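Local coordinates for ESAT-6-like protein SAG1039 (Streptococcus agalactiae serogroup V, PDB 3GWK), which is of unknown function but forms a homodimeric four-helix bundle of the ESAT-6-like WXG100 family, whose members are commonly exported by type VII secretion, at residues S16-T21 against E72-L78. Sequence-based numbering, arbitrary orientation.
With SO4 (sulfate ion), chain C.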
# COMPACT_ATOMS: atom_id res chain seq x y z
N SER A 16 -0.23 -0.53 -18.77
CA SER A 16 0.47 0.01 -17.62
C SER A 16 -0.49 0.67 -16.69
O SER A 16 -0.43 0.43 -15.48
CB SER A 16 1.57 0.96 -18.09
OG SER A 16 2.63 0.30 -18.73
N ALA A 17 -1.43 1.48 -17.22
CA ALA A 17 -2.39 2.16 -16.39
C ALA A 17 -3.13 1.23 -15.47
O ALA A 17 -3.38 1.52 -14.32
CB ALA A 17 -3.40 2.95 -17.29
N GLN A 18 -3.56 0.09 -16.00
CA GLN A 18 -4.33 -0.85 -15.22
C GLN A 18 -3.56 -1.29 -13.96
O GLN A 18 -4.15 -1.50 -12.90
CB GLN A 18 -4.72 -2.09 -16.03
CG GLN A 18 -5.34 -3.20 -15.28
CD GLN A 18 -6.61 -2.83 -14.60
OE1 GLN A 18 -7.39 -2.01 -15.04
NE2 GLN A 18 -6.83 -3.46 -13.45
N LYS A 19 -2.25 -1.47 -14.10
CA LYS A 19 -1.42 -1.89 -12.95
C LYS A 19 -1.51 -0.81 -11.85
O LYS A 19 -1.49 -1.12 -10.65
CB LYS A 19 0.02 -2.12 -13.40
CG LYS A 19 0.17 -3.20 -14.49
CD LYS A 19 1.56 -3.26 -15.11
CE LYS A 19 1.46 -3.92 -16.49
NZ LYS A 19 2.81 -3.98 -17.16
N TYR A 20 -1.48 0.48 -12.26
CA TYR A 20 -1.51 1.54 -11.28
C TYR A 20 -2.86 1.63 -10.59
O TYR A 20 -2.91 1.80 -9.36
CB TYR A 20 -1.15 2.89 -11.93
CG TYR A 20 0.32 3.03 -12.26
CD1 TYR A 20 0.81 2.59 -13.45
CD2 TYR A 20 1.19 3.63 -11.37
CE1 TYR A 20 2.20 2.69 -13.76
CE2 TYR A 20 2.58 3.73 -11.66
CZ TYR A 20 3.03 3.26 -12.83
OH TYR A 20 4.35 3.36 -13.13
N THR A 21 -3.94 1.50 -11.34
CA THR A 21 -5.21 1.61 -10.66
C THR A 21 -5.45 0.38 -9.73
O THR A 21 -5.99 0.52 -8.64
CB THR A 21 -6.39 1.79 -11.63
OG1 THR A 21 -7.55 2.16 -10.90
CG2 THR A 21 -6.68 0.65 -12.51
N GLU A 72 -3.50 6.30 -8.64
CA GLU A 72 -4.69 6.56 -9.41
C GLU A 72 -4.51 7.75 -10.39
O GLU A 72 -4.98 7.71 -11.52
CB GLU A 72 -5.85 6.77 -8.50
CG GLU A 72 -7.14 7.00 -9.28
CD GLU A 72 -7.49 5.82 -10.26
OE1 GLU A 72 -7.18 4.66 -9.91
OE2 GLU A 72 -8.17 6.07 -11.32
N ASP A 73 -3.79 8.80 -9.94
CA ASP A 73 -3.53 9.94 -10.83
C ASP A 73 -2.73 9.48 -12.01
O ASP A 73 -3.00 9.89 -13.17
CB ASP A 73 -2.78 10.99 -9.97
CG ASP A 73 -2.66 12.35 -10.62
OD1 ASP A 73 -3.44 12.62 -11.54
OD2 ASP A 73 -1.84 13.18 -10.19
N ILE A 74 -1.72 8.60 -11.80
CA ILE A 74 -0.91 8.09 -12.87
C ILE A 74 -1.77 7.27 -13.84
O ILE A 74 -1.69 7.44 -15.06
CB ILE A 74 0.32 7.32 -12.39
CG1 ILE A 74 1.35 8.25 -11.70
CG2 ILE A 74 0.96 6.60 -13.51
CD1 ILE A 74 2.46 7.50 -10.98
N ASN A 75 -2.66 6.40 -13.33
CA ASN A 75 -3.62 5.68 -14.19
C ASN A 75 -4.36 6.67 -15.08
O ASN A 75 -4.41 6.50 -16.30
CB ASN A 75 -4.58 4.95 -13.29
CG ASN A 75 -5.74 4.37 -14.05
OD1 ASN A 75 -5.54 3.63 -15.03
ND2 ASN A 75 -6.94 4.70 -13.65
N GLN A 76 -4.91 7.72 -14.51
CA GLN A 76 -5.71 8.66 -15.30
C GLN A 76 -4.84 9.33 -16.34
O GLN A 76 -5.33 9.49 -17.48
CB GLN A 76 -6.25 9.72 -14.39
CG GLN A 76 -7.35 9.19 -13.46
CD GLN A 76 -8.55 8.64 -14.20
OE1 GLN A 76 -8.98 9.23 -15.19
NE2 GLN A 76 -9.07 7.48 -13.76
N GLN A 77 -3.63 9.71 -16.03
CA GLN A 77 -2.77 10.38 -17.02
C GLN A 77 -2.49 9.46 -18.17
O GLN A 77 -2.56 9.88 -19.33
CB GLN A 77 -1.43 10.84 -16.43
CG GLN A 77 -1.46 11.77 -15.25
CD GLN A 77 -2.46 12.80 -15.42
OE1 GLN A 77 -2.43 13.60 -16.43
NE2 GLN A 77 -3.44 12.80 -14.51
N LEU A 78 -2.12 8.21 -17.86
CA LEU A 78 -1.74 7.27 -18.91
C LEU A 78 -2.93 6.97 -19.81
O LEU A 78 -2.80 6.91 -21.04
CB LEU A 78 -1.20 5.97 -18.34
CG LEU A 78 0.11 6.14 -17.53
CD1 LEU A 78 0.47 4.84 -16.95
CD2 LEU A 78 1.21 6.72 -18.41
S SO4 C . -6.84 14.76 -14.57
O1 SO4 C . -7.20 13.41 -14.03
O2 SO4 C . -7.24 14.83 -15.98
O3 SO4 C . -7.48 15.84 -13.78
O4 SO4 C . -5.43 14.96 -14.49
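Ile74 sets its CG2 methyl squarely over one face of the Tyr20 ring, 3.6 Å from CG2 to the ring centroid and only 10° off the normal, a CH-pi contact. The other branch of Ile74, whose CG1 lies beside the backbone N and anti to the carbonyl carbon, carries CD1 to CE2 of Tyr20. At the ring's edge, in plane, sits the carbonyl carbon of Ser16, one turn back on the same helix, while Leu78 CD1 approaches Tyr20 CD1 obliquely.

This is the antiparallel helical hairpin of the WXG100 fold, with helices 10-44 and 51-95 as its two arms; segments 16-21 and 72-78 run at 159°, their axes 7.7 Å apart at closest approach, and two such hairpins make the dimer's four-helix bundle. The Tyr20 hydroxyl leaves the hairpin to hydrogen-bond Gln38 of the second subunit, whose Ile41 also packs on Tyr20, and Phe53 of that subunit packs on Ile74. One ring thus joins intrachain and intersubunit packing.

Small Ala17 lets the backbones come close, its CA 4.3 Å from the CA of Asn75. Its CB meets Leu78 CB, and Asn75 OD1 lies near both Ala17 CB and Ala17 O, 3.1 Å from the latter without a bond, both oxygens being acceptors. The Asn75 amide instead uses ND2, passing Thr21 CB to reach Glu72 OE2 from above the carboxylate plane.

The Glu72 chain bends at chi2, bringing its carboxylate alongside Thr21. Gln76 NE2 gives OE2 a second, nearly straight bond at 172°, so two amides hold that oxygen and probably fix the carboxylate's rotation. The other oxygen, OE1, takes the hydrogen bond across the helices: Thr21 OG1, which also pairs with Gln25, donates to the syn lone pair of Glu72 OE1 at 2.7 Å.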